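Local coordinates for protein peptidoglycan D,D-transpeptidase FtsI (PDB 6SYN) that probably crosslinks septal peptidoglycan as a penicillin-sensitive D,D-transpeptidase of the periplasm, the role expected of a class B penicillin-binding protein 3, at residues A[111-116]-A[227-232]; A[122-127]-A[136-141]; A[256-261]-A[319-324]; A[326-331]-A[402-407]. All coordinates share one frame; numbering follows the deposited sequence.

Following the chain from the N terminus, strand 104-113 leads into 111-116, which meets 227-232 in contact 1 and so joins the N-terminal region to a loop of the transpeptidase domain. Contact 2 lies wholly within this long excursion: 122-127 and 136-141 close a short loop of eight residues, and the two contacts touch. Contacts 3 and 4 follow in series, with no crossing, on the transpeptidase side, about 36 and 31 Å from contact 2 between centres. Contact 3 (256-261 with 319-324) joins two helices. Contact 4 (326-331 with 402-407) continues from the end of helix 319-327 and touches contact 3, giving one continuous packed region.

Contact 1 of 4, residues A[111-116]-A[227-232]; sequences RRYYPA and NPNNLT
N229 docks on the backbone of Y114 where strand 104-113 of the N-terminal region runs out, joining it to a loop of the transpeptidase domain that contains an Asx turn at N227. Two hydrogen bonds carry the polar part. Y114 N gives its hydrogen to N229 OD1 (2.9 Å), arriving in the carbonyl plane on a lone pair. N229 ND2 returns a nearly straight bond to Y114 O (2.8 Å, 176° at the hydrogen), with that oxygen in the amide plane. One carboxamide thus engages the N-H and the C=O of a single residue, much as a neighbouring strand would, and the pair fixes its rotation. The extended chain of R111 adds a weak bond from NH2 to N229 O (2.7 Å), met at the edge of the guanidinium.

The apolar part is Y114 against P228: CB of the proline ring lies 3.7 Å from Y114 CD2 and approaches the aromatic ring obliquely. With CG beside the backbone N (chi1 -54°), the Y114 ring turns toward P228, while its hydroxyl is hydrogen-bonded to E138 of contact 2. Y113 CD1 lies 3.5 Å from N229 OD1, the amide meeting the ring obliquely, ring and amide planes 17° apart. Within the loop, N227 OD1 accepts from N229 N (3.2 Å), the donor standing well above the plane of the N227 carboxamide.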
loop_
_atom_site.group_PDB
_atom_site.type_symbol
_atom_site.label_atom_id
_atom_site.label_comp_id
_atom_site.label_asym_id
_atom_site.label_seq_id
_atom_site.Cartn_x
_atom_site.Cartn_y
_atom_site.Cartn_z
ATOM N N ARG A 111 22.878 -8.526 -14.875
ATOM C CA ARG A 111 22.437 -8.069 -13.536
ATOM C C ARG A 111 21.032 -7.493 -13.685
ATOM O O ARG A 111 20.866 -6.542 -14.470
ATOM C CB ARG A 111 23.406 -7.032 -12.970
ATOM C CG ARG A 111 23.031 -6.553 -11.576
ATOM C CD ARG A 111 23.987 -5.506 -11.050
ATOM N NE ARG A 111 23.535 -5.001 -9.764
ATOM C CZ ARG A 111 24.178 -4.100 -9.028
ATOM N NH1 ARG A 111 25.320 -3.579 -9.443
ATOM N NH2 ARG A 111 23.674 -3.722 -7.868
ATOM N N ARG A 112 20.055 -8.069 -12.992
ATOM C CA ARG A 112 18.705 -7.474 -12.889
ATOM C C ARG A 112 18.844 -6.217 -12.025
ATOM O O ARG A 112 18.968 -6.361 -10.794
ATOM C CB ARG A 112 17.709 -8.506 -12.345
ATOM C CG ARG A 112 16.263 -8.259 -12.753
ATOM C CD ARG A 112 16.110 -7.818 -14.194
ATOM N NE ARG A 112 14.711 -7.785 -14.575
ATOM C CZ ARG A 112 14.255 -7.507 -15.791
ATOM N NH1 ARG A 112 12.950 -7.500 -16.005
ATOM N NH2 ARG A 112 15.089 -7.246 -16.784
ATOM N N TYR A 113 18.889 -5.042 -12.661
ATOM C CA TYR A 113 19.157 -3.735 -12.003
ATOM C C TYR A 113 17.859 -2.925 -11.905
ATOM O O TYR A 113 17.094 -2.864 -12.889
ATOM C CB TYR A 113 20.266 -2.970 -12.732
ATOM C CG TYR A 113 20.484 -1.579 -12.194
ATOM C CD1 TYR A 113 21.111 -1.372 -10.975
ATOM C CD2 TYR A 113 20.016 -0.469 -12.878
ATOM C CE1 TYR A 113 21.281 -0.096 -10.459
ATOM C CE2 TYR A 113 20.173 0.811 -12.376
ATOM C CZ TYR A 113 20.808 0.999 -11.162
ATOM O OH TYR A 113 20.969 2.262 -10.669
ATOM N N TYR A 114 17.628 -2.322 -10.736
ATOM C CA TYR A 114 16.401 -1.556 -10.394
ATOM C C TYR A 114 16.756 -0.079 -10.232
ATOM O O TYR A 114 17.178 0.332 -9.153
ATOM C CB TYR A 114 15.744 -2.152 -9.146
ATOM C CG TYR A 114 15.478 -3.629 -9.265
ATOM C CD1 TYR A 114 14.383 -4.104 -9.974
ATOM C CD2 TYR A 114 16.347 -4.559 -8.709
ATOM C CE1 TYR A 114 14.143 -5.464 -10.105
ATOM C CE2 TYR A 114 16.122 -5.922 -8.832
ATOM C CZ TYR A 114 15.017 -6.374 -9.534
ATOM O OH TYR A 114 14.786 -7.710 -9.675
ATOM N N PRO A 115 16.592 0.756 -11.289
ATOM C CA PRO A 115 16.947 2.177 -11.227
ATOM C C PRO A 115 16.075 3.035 -10.294
ATOM O O PRO A 115 16.514 4.116 -9.972
ATOM C CB PRO A 115 16.782 2.664 -12.678
ATOM C CG PRO A 115 16.798 1.399 -13.498
ATOM C CD PRO A 115 16.092 0.390 -12.621
ATOM N N ALA A 116 14.883 2.565 -9.905
ATOM C CA ALA A 116 13.978 3.264 -8.958
ATOM C C ALA A 116 14.258 2.806 -7.520
ATOM O O ALA A 116 13.773 3.476 -6.587
ATOM C CB ALA A 116 12.538 3.049 -9.356
ATOM N N ASN A 227 16.379 -2.394 -0.109
ATOM C CA ASN A 227 17.164 -2.094 -1.331
ATOM C C ASN A 227 17.346 -3.382 -2.133
ATOM O O ASN A 227 18.008 -4.314 -1.681
ATOM C CB ASN A 227 18.485 -1.399 -1.006
ATOM C CG ASN A 227 19.171 -0.849 -2.242
ATOM O OD1 ASN A 227 18.677 -0.988 -3.362
ATOM N ND2 ASN A 227 20.314 -0.212 -2.045
ATOM N N PRO A 228 16.761 -3.464 -3.352
ATOM C CA PRO A 228 16.804 -4.680 -4.165
ATOM C C PRO A 228 18.075 -4.801 -5.015
ATOM O O PRO A 228 18.239 -5.806 -5.666
ATOM C CB PRO A 228 15.582 -4.509 -5.077
ATOM C CG PRO A 228 15.499 -3.013 -5.297
ATOM C CD PRO A 228 16.017 -2.385 -4.019
ATOM N N ASN A 229 18.933 -3.780 -4.977
ATOM C CA ASN A 229 20.151 -3.673 -5.819
ATOM C C ASN A 229 21.384 -4.189 -5.066
ATOM O O ASN A 229 22.336 -4.602 -5.749
ATOM C CB ASN A 229 20.385 -2.230 -6.272
ATOM C CG ASN A 229 19.419 -1.774 -7.346
ATOM O OD1 ASN A 229 19.113 -2.517 -8.274
ATOM N ND2 ASN A 229 18.952 -0.541 -7.237
ATOM N N ASN A 230 21.378 -4.176 -3.728
ATOM C CA ASN A 230 22.614 -4.343 -2.915
ATOM C C ASN A 230 22.770 -5.806 -2.472
ATOM O O ASN A 230 21.876 -6.618 -2.781
ATOM C CB ASN A 230 22.675 -3.320 -1.773
ATOM C CG ASN A 230 21.713 -3.579 -0.631
ATOM O OD1 ASN A 230 21.786 -2.907 0.397
ATOM N ND2 ASN A 230 20.811 -4.536 -0.794
ATOM N N LEU A 231 23.893 -6.118 -1.812
ATOM C CA LEU A 231 24.282 -7.482 -1.351
ATOM C C LEU A 231 23.660 -7.778 0.022
ATOM O O LEU A 231 23.469 -8.973 0.330
ATOM C CB LEU A 231 25.811 -7.554 -1.278
ATOM C CG LEU A 231 26.543 -7.358 -2.604
ATOM C CD1 LEU A 231 27.938 -6.792 -2.372
ATOM C CD2 LEU A 231 26.606 -8.663 -3.383
ATOM N N THR A 232 23.374 -6.725 0.801
ATOM C CA THR A 232 22.782 -6.754 2.171
ATOM C C THR A 232 23.458 -7.848 3.009
ATOM O O THR A 232 22.872 -8.214 4.050
ATOM C CB THR A 232 21.257 -6.940 2.136
ATOM O OG1 THR A 232 20.726 -6.357 0.944
ATOM C CG2 THR A 232 20.568 -6.330 3.340
#

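Contact 2 of 4, residues A[122-127]-A[136-141]; sequences HIIGVT and GVEKSF
E138 is thrown across T127 by its first two torsions: CG lies anti to the backbone N (chi1 -156°) and the chain then bends at chi2 (76°). This lays CG 3.6 Å from T127 CG2, the two side chains meeting at a slant. CG also passes 3.5 Å from V126 O, and CB of E138 rests near the carbonyl of I124, so the aliphatic part of the glutamate follows the backbone of the 122-127 segment. Its carboxylate finds its polar partners outside the two segments: OE1 in a salt bridge with R16, OE2 in another with R112 and in a hydrogen bond with Y114 OH.

The backbones meet as two helix ends. The last turn of helix 121-124 presents its carbonyls to amides near the start of helix 136-140, an end-to-end arrangement in the N-terminal region. V137 N donates to I123 O (2.9 Å, 168° at the hydrogen), and E138 N donates to I124 O (2.7 Å). Amides at a helix start lack partners within their own helix, and here carbonyls from the end of another helix supply them. G125 leaves the helical conformation with positive phi, and G136, its nearest neighbour by CA distance, has positive phi as well. V137 sets its CB 3.4 Å from I123 O, alongside the bonded amide. On the flank, I124, V137 and E138 all touch I19 of strand 19-20.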
loop_
_atom_site.group_PDB
_atom_site.type_symbol
_atom_site.label_atom_id
_atom_site.label_comp_id
_atom_site.label_asym_id
_atom_site.label_seq_id
_atom_site.Cartn_x
_atom_site.Cartn_y
_atom_site.Cartn_z
ATOM N N HIS A 122 8.664 -3.133 -3.650
ATOM C CA HIS A 122 7.540 -4.035 -3.290
ATOM C C HIS A 122 6.741 -4.421 -4.544
ATOM O O HIS A 122 6.372 -5.605 -4.647
ATOM C CB HIS A 122 6.695 -3.396 -2.183
ATOM C CG HIS A 122 7.400 -3.365 -0.869
ATOM N ND1 HIS A 122 7.578 -4.508 -0.103
ATOM C CD2 HIS A 122 7.993 -2.356 -0.196
ATOM C CE1 HIS A 122 8.238 -4.196 0.994
ATOM N NE2 HIS A 122 8.508 -2.881 0.959
ATOM N N ILE A 123 6.511 -3.479 -5.465
ATOM C CA ILE A 123 5.747 -3.692 -6.737
ATOM C C ILE A 123 6.533 -4.631 -7.662
ATOM O O ILE A 123 5.953 -5.605 -8.160
ATOM C CB ILE A 123 5.469 -2.353 -7.452
ATOM C CG1 ILE A 123 4.693 -1.382 -6.559
ATOM C CG2 ILE A 123 4.773 -2.595 -8.788
ATOM C CD1 ILE A 123 4.086 -0.204 -7.291
ATOM N N ILE A 124 7.798 -4.301 -7.918
ATOM C CA ILE A 124 8.677 -4.992 -8.903
ATOM C C ILE A 124 9.126 -6.320 -8.296
ATOM O O ILE A 124 8.927 -7.362 -8.939
ATOM C CB ILE A 124 9.886 -4.114 -9.283
ATOM C CG1 ILE A 124 9.468 -2.715 -9.750
ATOM C CG2 ILE A 124 10.750 -4.819 -10.314
ATOM C CD1 ILE A 124 8.708 -2.686 -11.056
ATOM N N GLY A 125 9.712 -6.257 -7.099
ATOM C CA GLY A 125 10.328 -7.406 -6.415
ATOM C C GLY A 125 11.748 -7.630 -6.894
ATOM O O GLY A 125 12.359 -6.672 -7.399
ATOM N N VAL A 126 12.257 -8.851 -6.741
ATOM C CA VAL A 126 13.652 -9.225 -7.119
ATOM C C VAL A 126 13.652 -10.635 -7.714
ATOM O O VAL A 126 12.568 -11.241 -7.817
ATOM C CB VAL A 126 14.600 -9.119 -5.911
ATOM C CG1 VAL A 126 14.978 -7.677 -5.629
ATOM C CG2 VAL A 126 14.003 -9.768 -4.676
ATOM N N THR A 127 14.832 -11.111 -8.108
ATOM C CA THR A 127 15.082 -12.491 -8.586
ATOM C C THR A 127 15.973 -13.227 -7.586
ATOM O O THR A 127 16.685 -12.560 -6.816
ATOM C CB THR A 127 15.762 -12.492 -9.957
ATOM O OG1 THR A 127 17.049 -11.900 -9.775
ATOM C CG2 THR A 127 14.961 -11.754 -11.009
ATOM N N GLY A 136 6.834 -10.079 -6.130
ATOM C CA GLY A 136 6.184 -8.986 -6.876
ATOM C C GLY A 136 5.980 -9.319 -8.342
ATOM O O GLY A 136 5.817 -10.507 -8.687
ATOM N N VAL A 137 5.982 -8.279 -9.172
ATOM C CA VAL A 137 5.822 -8.363 -10.651
ATOM C C VAL A 137 6.891 -9.306 -11.213
ATOM O O VAL A 137 6.549 -10.128 -12.083
ATOM C CB VAL A 137 5.873 -6.958 -11.280
ATOM C CG1 VAL A 137 6.579 -6.950 -12.624
ATOM C CG2 VAL A 137 4.478 -6.364 -11.393
ATOM N N GLU A 138 8.130 -9.192 -10.726
ATOM C CA GLU A 138 9.288 -10.008 -11.182
ATOM C C GLU A 138 8.894 -11.493 -11.128
ATOM O O GLU A 138 9.105 -12.190 -12.138
ATOM C CB GLU A 138 10.530 -9.663 -10.353
ATOM C CG GLU A 138 11.844 -9.971 -11.048
ATOM C CD GLU A 138 12.265 -8.999 -12.137
ATOM O OE1 GLU A 138 11.823 -9.183 -13.283
ATOM O OE2 GLU A 138 13.047 -8.075 -11.845
ATOM N N LYS A 139 8.296 -11.953 -10.024
ATOM C CA LYS A 139 7.730 -13.327 -9.930
ATOM C C LYS A 139 6.464 -13.409 -10.792
ATOM O O LYS A 139 6.417 -14.264 -11.694
ATOM C CB LYS A 139 7.383 -13.739 -8.495
ATOM C CG LYS A 139 6.408 -14.909 -8.412
ATOM C CD LYS A 139 6.674 -15.915 -7.308
ATOM C CE LYS A 139 6.473 -17.344 -7.775
ATOM N NZ LYS A 139 6.583 -18.316 -6.660
ATOM N N SER A 140 5.486 -12.546 -10.503
ATOM C CA SER A 140 4.099 -12.558 -11.045
ATOM C C SER A 140 4.086 -12.726 -12.572
ATOM O O SER A 140 3.159 -13.381 -13.080
ATOM C CB SER A 140 3.380 -11.301 -10.630
ATOM O OG SER A 140 2.020 -11.334 -11.025
ATOM N N PHE A 141 5.060 -12.142 -13.273
ATOM C CA PHE A 141 5.188 -12.180 -14.754
ATOM C C PHE A 141 6.486 -12.892 -15.166
ATOM O O PHE A 141 6.975 -12.619 -16.284
ATOM C CB PHE A 141 5.165 -10.755 -15.317
ATOM C CG PHE A 141 3.805 -10.110 -15.363
ATOM C CD1 PHE A 141 2.979 -10.282 -16.462
ATOM C CD2 PHE A 141 3.354 -9.327 -14.314
ATOM C CE1 PHE A 141 1.730 -9.682 -16.513
ATOM C CE2 PHE A 141 2.100 -8.736 -14.362
ATOM C CZ PHE A 141 1.290 -8.914 -15.460
#

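Contact 3 of 4, residues A[256-261]-A[319-324]; sequences PMVVMT and SALVDT
Helices 255-264 and 319-327 pass each other with local axes 9.8 Å apart and N-to-C directions 119° from one another, the CA atoms coming nearest at V258 with L321 and at M257 with T324. The threonines T261 and T324 mark the polar centre of the crossing. Their side chains slide past each other in opposite directions, and the OG1 atoms approach to 2.9 Å. T261 OG1 sits beside its backbone N (chi1 -50°), which points it back along the helix, where it donates to M257 O (2.8 Å). That carbonyl also receives T261 N from the other face of its plane, so two bonds from one residue grip it. T324 OG1 likewise lies over its own helix, within reach of T261 OG1 and, more distantly, of A320 O.

Methyl groups fill in around them. T261 CG2 meets A320 CB at 3.7 Å, and T324 CG2 lies 4.0 Å from M257 CB. On the flank, the L321 branch CD2 presses against V258, 3.6 Å from its CA and 3.7 Å from its CG2; helix 306-314 backs both residues, V309 and L312 touching V258 and A313 touching L321. Both helices lie in the transpeptidase domain, and the V258 side chain is about 11 Å from the bound ligand. Helix 255-264 begins at K255, which with S252 lines the ligand pocket and fits the SxxK pattern of penicillin-binding proteins.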
loop_
_atom_site.group_PDB
_atom_site.type_symbol
_atom_site.label_atom_id
_atom_site.label_comp_id
_atom_site.label_asym_id
_atom_site.label_seq_id
_atom_site.Cartn_x
_atom_site.Cartn_y
_atom_site.Cartn_z
ATOM N N PRO A 256 -18.790 6.593 4.992
ATOM C CA PRO A 256 -19.404 7.107 3.767
ATOM C C PRO A 256 -20.346 6.106 3.076
ATOM O O PRO A 256 -21.287 6.558 2.456
ATOM C CB PRO A 256 -18.199 7.466 2.887
ATOM C CG PRO A 256 -17.119 7.786 3.894
ATOM C CD PRO A 256 -17.330 6.760 4.989
ATOM N N MET A 257 -20.097 4.799 3.209
ATOM C CA MET A 257 -20.985 3.742 2.651
ATOM C C MET A 257 -22.201 3.534 3.564
ATOM O O MET A 257 -23.262 3.155 3.040
ATOM C CB MET A 257 -20.242 2.417 2.466
ATOM C CG MET A 257 -19.070 2.521 1.515
ATOM S SD MET A 257 -18.268 0.924 1.254
ATOM C CE MET A 257 -17.272 0.786 2.738
ATOM N N VAL A 258 -22.076 3.781 4.868
ATOM C CA VAL A 258 -23.233 3.681 5.808
ATOM C C VAL A 258 -24.234 4.786 5.456
ATOM O O VAL A 258 -25.444 4.493 5.369
ATOM C CB VAL A 258 -22.821 3.770 7.287
ATOM C CG1 VAL A 258 -24.038 3.683 8.198
ATOM C CG2 VAL A 258 -21.790 2.717 7.665
ATOM N N VAL A 259 -23.733 6.008 5.267
ATOM C CA VAL A 259 -24.545 7.205 4.900
ATOM C C VAL A 259 -25.242 6.922 3.566
ATOM O O VAL A 259 -26.437 7.227 3.459
ATOM C CB VAL A 259 -23.679 8.478 4.853
ATOM C CG1 VAL A 259 -24.410 9.651 4.220
ATOM C CG2 VAL A 259 -23.186 8.850 6.241
ATOM N N MET A 260 -24.531 6.333 2.604
ATOM C CA MET A 260 -25.077 6.005 1.260
ATOM C C MET A 260 -26.256 5.034 1.407
ATOM O O MET A 260 -27.335 5.329 0.865
ATOM C CB MET A 260 -23.997 5.396 0.356
ATOM C CG MET A 260 -23.028 6.434 -0.194
ATOM S SD MET A 260 -21.540 5.718 -0.937
ATOM C CE MET A 260 -20.615 7.205 -1.307
ATOM N N THR A 261 -26.066 3.933 2.131
ATOM C CA THR A 261 -27.102 2.887 2.344
ATOM C C THR A 261 -28.354 3.530 2.956
ATOM O O THR A 261 -29.451 3.299 2.426
ATOM C CB THR A 261 -26.559 1.743 3.210
ATOM O OG1 THR A 261 -25.312 1.330 2.653
ATOM C CG2 THR A 261 -27.489 0.552 3.274
ATOM N N SER A 319 -28.269 -7.041 6.688
ATOM C CA SER A 319 -27.882 -7.441 5.307
ATOM C C SER A 319 -27.554 -6.223 4.431
ATOM O O SER A 319 -26.830 -6.410 3.429
ATOM C CB SER A 319 -28.963 -8.273 4.674
ATOM O OG SER A 319 -30.141 -7.500 4.503
ATOM N N ALA A 320 -28.071 -5.034 4.766
ATOM C CA ALA A 320 -27.937 -3.801 3.949
ATOM C C ALA A 320 -26.463 -3.383 3.845
ATOM O O ALA A 320 -25.958 -3.300 2.702
ATOM C CB ALA A 320 -28.784 -2.689 4.519
ATOM N N LEU A 321 -25.795 -3.131 4.977
ATOM C CA LEU A 321 -24.364 -2.716 4.997
ATOM C C LEU A 321 -23.489 -3.859 4.472
ATOM O O LEU A 321 -22.414 -3.563 3.901
ATOM C CB LEU A 321 -23.938 -2.311 6.413
ATOM C CG LEU A 321 -24.411 -0.936 6.872
ATOM C CD1 LEU A 321 -24.068 -0.708 8.334
ATOM C CD2 LEU A 321 -23.810 0.160 6.011
ATOM N N VAL A 322 -23.931 -5.106 4.659
ATOM C CA VAL A 322 -23.225 -6.316 4.141
ATOM C C VAL A 322 -23.312 -6.304 2.611
ATOM O O VAL A 322 -22.310 -6.638 1.968
ATOM C CB VAL A 322 -23.769 -7.625 4.746
ATOM C CG1 VAL A 322 -23.095 -8.848 4.138
ATOM C CG2 VAL A 322 -23.614 -7.640 6.259
ATOM N N ASP A 323 -24.453 -5.900 2.051
ATOM C CA ASP A 323 -24.634 -5.778 0.580
ATOM C C ASP A 323 -23.800 -4.609 0.032
ATOM O O ASP A 323 -23.141 -4.798 -1.001
ATOM C CB ASP A 323 -26.105 -5.621 0.195
ATOM C CG ASP A 323 -26.363 -6.055 -1.236
ATOM O OD1 ASP A 323 -26.270 -7.278 -1.495
ATOM O OD2 ASP A 323 -26.615 -5.169 -2.084
ATOM N N THR A 324 -23.819 -3.442 0.680
ATOM C CA THR A 324 -23.137 -2.223 0.173
ATOM C C THR A 324 -21.613 -2.401 0.230
ATOM O O THR A 324 -20.953 -2.018 -0.751
ATOM C CB THR A 324 -23.587 -0.956 0.907
ATOM O OG1 THR A 324 -24.996 -0.802 0.721
ATOM C CG2 THR A 324 -22.867 0.277 0.402
#

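Contact 4 of 4, residues A[326-331]-A[402-407]; sequences SRFGFG and RIFPEP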
loop_
_atom_site.group_PDB
_atom_site.type_symbol
_atom_site.label_atom_id
_atom_site.label_comp_id
_atom_site.label_asym_id
_atom_site.label_seq_id
_atom_site.Cartn_x
_atom_site.Cartn_y
_atom_site.Cartn_z
ATOM N N SER A 326 -19.920 -5.212 0.193
ATOM C CA SER A 326 -19.754 -6.211 -0.899
ATOM C C SER A 326 -19.788 -5.502 -2.254
ATOM O O SER A 326 -18.838 -5.669 -3.024
ATOM C CB SER A 326 -20.807 -7.293 -0.846
ATOM O OG SER A 326 -20.460 -8.304 0.086
ATOM N N ARG A 327 -20.854 -4.743 -2.520
ATOM C CA ARG A 327 -21.037 -3.963 -3.775
ATOM C C ARG A 327 -19.788 -3.108 -4.040
ATOM O O ARG A 327 -19.409 -2.987 -5.221
ATOM C CB ARG A 327 -22.293 -3.086 -3.707
ATOM C CG ARG A 327 -23.582 -3.813 -4.062
ATOM C CD ARG A 327 -24.805 -2.912 -4.029
ATOM N NE ARG A 327 -25.313 -2.625 -5.367
ATOM C CZ ARG A 327 -25.982 -3.489 -6.137
ATOM N NH1 ARG A 327 -26.386 -3.122 -7.343
ATOM N NH2 ARG A 327 -26.237 -4.717 -5.710
ATOM N N PHE A 328 -19.168 -2.556 -2.991
ATOM C CA PHE A 328 -17.971 -1.677 -3.085
ATOM C C PHE A 328 -16.690 -2.515 -3.158
ATOM O O PHE A 328 -15.623 -1.939 -3.448
ATOM C CB PHE A 328 -17.948 -0.662 -1.938
ATOM C CG PHE A 328 -18.622 0.643 -2.277
ATOM C CD1 PHE A 328 -19.975 0.832 -2.042
ATOM C CD2 PHE A 328 -17.910 1.673 -2.874
ATOM C CE1 PHE A 328 -20.590 2.034 -2.368
ATOM C CE2 PHE A 328 -18.527 2.873 -3.199
ATOM C CZ PHE A 328 -19.867 3.053 -2.943
ATOM N N GLY A 329 -16.792 -3.821 -2.902
ATOM C CA GLY A 329 -15.738 -4.805 -3.214
ATOM C C GLY A 329 -15.011 -5.335 -1.988
ATOM O O GLY A 329 -13.983 -6.004 -2.178
ATOM N N PHE A 330 -15.494 -5.061 -0.773
ATOM C CA PHE A 330 -15.015 -5.758 0.450
ATOM C C PHE A 330 -15.377 -7.245 0.311
ATOM O O PHE A 330 -16.445 -7.565 -0.266
ATOM C CB PHE A 330 -15.556 -5.096 1.724
ATOM C CG PHE A 330 -14.817 -3.861 2.195
ATOM C CD1 PHE A 330 -13.618 -3.457 1.619
ATOM C CD2 PHE A 330 -15.313 -3.107 3.250
ATOM C CE1 PHE A 330 -12.950 -2.328 2.071
ATOM C CE2 PHE A 330 -14.639 -1.983 3.706
ATOM C CZ PHE A 330 -13.455 -1.597 3.120
ATOM N N GLY A 331 -14.474 -8.125 0.760
ATOM C CA GLY A 331 -14.630 -9.593 0.710
ATOM C C GLY A 331 -14.417 -10.162 -0.684
ATOM O O GLY A 331 -14.812 -11.318 -0.920
ATOM N N ARG A 402 -22.196 -0.292 -12.400
ATOM C CA ARG A 402 -22.921 0.675 -11.528
ATOM C C ARG A 402 -23.411 -0.080 -10.285
ATOM O O ARG A 402 -24.068 -1.123 -10.450
ATOM C CB ARG A 402 -24.070 1.314 -12.312
ATOM C CG ARG A 402 -25.140 1.989 -11.465
ATOM C CD ARG A 402 -24.819 3.426 -11.123
ATOM N NE ARG A 402 -24.408 4.205 -12.281
ATOM C CZ ARG A 402 -23.833 5.402 -12.218
ATOM N NH1 ARG A 402 -23.621 5.973 -11.044
ATOM N NH2 ARG A 402 -23.466 6.020 -13.327
ATOM N N ILE A 403 -23.091 0.419 -9.089
ATOM C CA ILE A 403 -23.507 -0.211 -7.802
ATOM C C ILE A 403 -24.376 0.762 -6.997
ATOM O O ILE A 403 -25.256 0.273 -6.266
ATOM C CB ILE A 403 -22.288 -0.712 -7.006
ATOM C CG1 ILE A 403 -21.251 0.388 -6.775
ATOM C CG2 ILE A 403 -21.679 -1.923 -7.694
ATOM C CD1 ILE A 403 -20.581 0.313 -5.433
ATOM N N PHE A 404 -24.146 2.073 -7.117
ATOM C CA PHE A 404 -25.027 3.129 -6.550
ATOM C C PHE A 404 -25.316 4.187 -7.611
ATOM O O PHE A 404 -24.445 4.508 -8.417
ATOM C CB PHE A 404 -24.410 3.761 -5.300
ATOM C CG PHE A 404 -24.893 3.155 -4.008
ATOM C CD1 PHE A 404 -24.543 1.862 -3.655
ATOM C CD2 PHE A 404 -25.716 3.871 -3.153
ATOM C CE1 PHE A 404 -24.999 1.302 -2.470
ATOM C CE2 PHE A 404 -26.168 3.313 -1.965
ATOM C CZ PHE A 404 -25.808 2.029 -1.625
ATOM N N PRO A 405 -26.538 4.769 -7.615
ATOM C CA PRO A 405 -26.891 5.848 -8.540
ATOM C C PRO A 405 -26.033 7.108 -8.321
ATOM O O PRO A 405 -25.823 7.478 -7.178
ATOM C CB PRO A 405 -28.366 6.153 -8.225
ATOM C CG PRO A 405 -28.861 4.962 -7.425
ATOM C CD PRO A 405 -27.643 4.434 -6.702
ATOM N N GLU A 406 -25.586 7.740 -9.411
ATOM C CA GLU A 406 -24.555 8.817 -9.411
ATOM C C GLU A 406 -24.908 9.935 -8.426
ATOM O O GLU A 406 -24.045 10.350 -7.656
ATOM C CB GLU A 406 -24.352 9.365 -10.826
ATOM C CG GLU A 406 -23.560 10.657 -10.875
ATOM C CD GLU A 406 -23.324 11.182 -12.280
ATOM O OE1 GLU A 406 -22.172 11.574 -12.577
ATOM O OE2 GLU A 406 -24.297 11.221 -13.067
ATOM N N PRO A 407 -26.151 10.481 -8.412
ATOM C CA PRO A 407 -26.452 11.673 -7.609
ATOM C C PRO A 407 -26.468 11.377 -6.100
ATOM O O PRO A 407 -26.184 12.275 -5.314
ATOM C CB PRO A 407 -27.838 12.138 -8.096
ATOM C CG PRO A 407 -28.161 11.264 -9.304
ATOM C CD PRO A 407 -27.336 10.002 -9.143
#
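The F328 ring carries I403 CD1 on one face, the methyl seated almost over the ring centre at 3.5 Å from the centroid and 12° off the normal, a CH-pi contact. At the F328 CE1 corner, F404 CD1 comes in obliquely at 4.2 Å, the two side chains crossing at about a right angle. M257 and M260 of helix 255-264 also touch F328.

The R327 guanidinium takes I403 O at its edge. NE donates to that oxygen (3.0 Å, 166° at the hydrogen), in the carbonyl plane and on a lone pair. The arginine chain bends at chi3 (108°) to bring NE there, and CB passes 4.1 Å from I403 CB. I403 thus fits between the arginine and the ring: CG2 lies 3.5 Å from R327 O and CD1 on F328. Here helix 319-327 ends in a Schellman motif at G329. R402 NH1 donates to F404 O within the same segment, just before helix 406-416.

The chemistry is mixed: one directed bond from the arginine engages the I403 carbonyl, while buried aliphatic and aromatic contacts tie the helix end to the 402-407 loop.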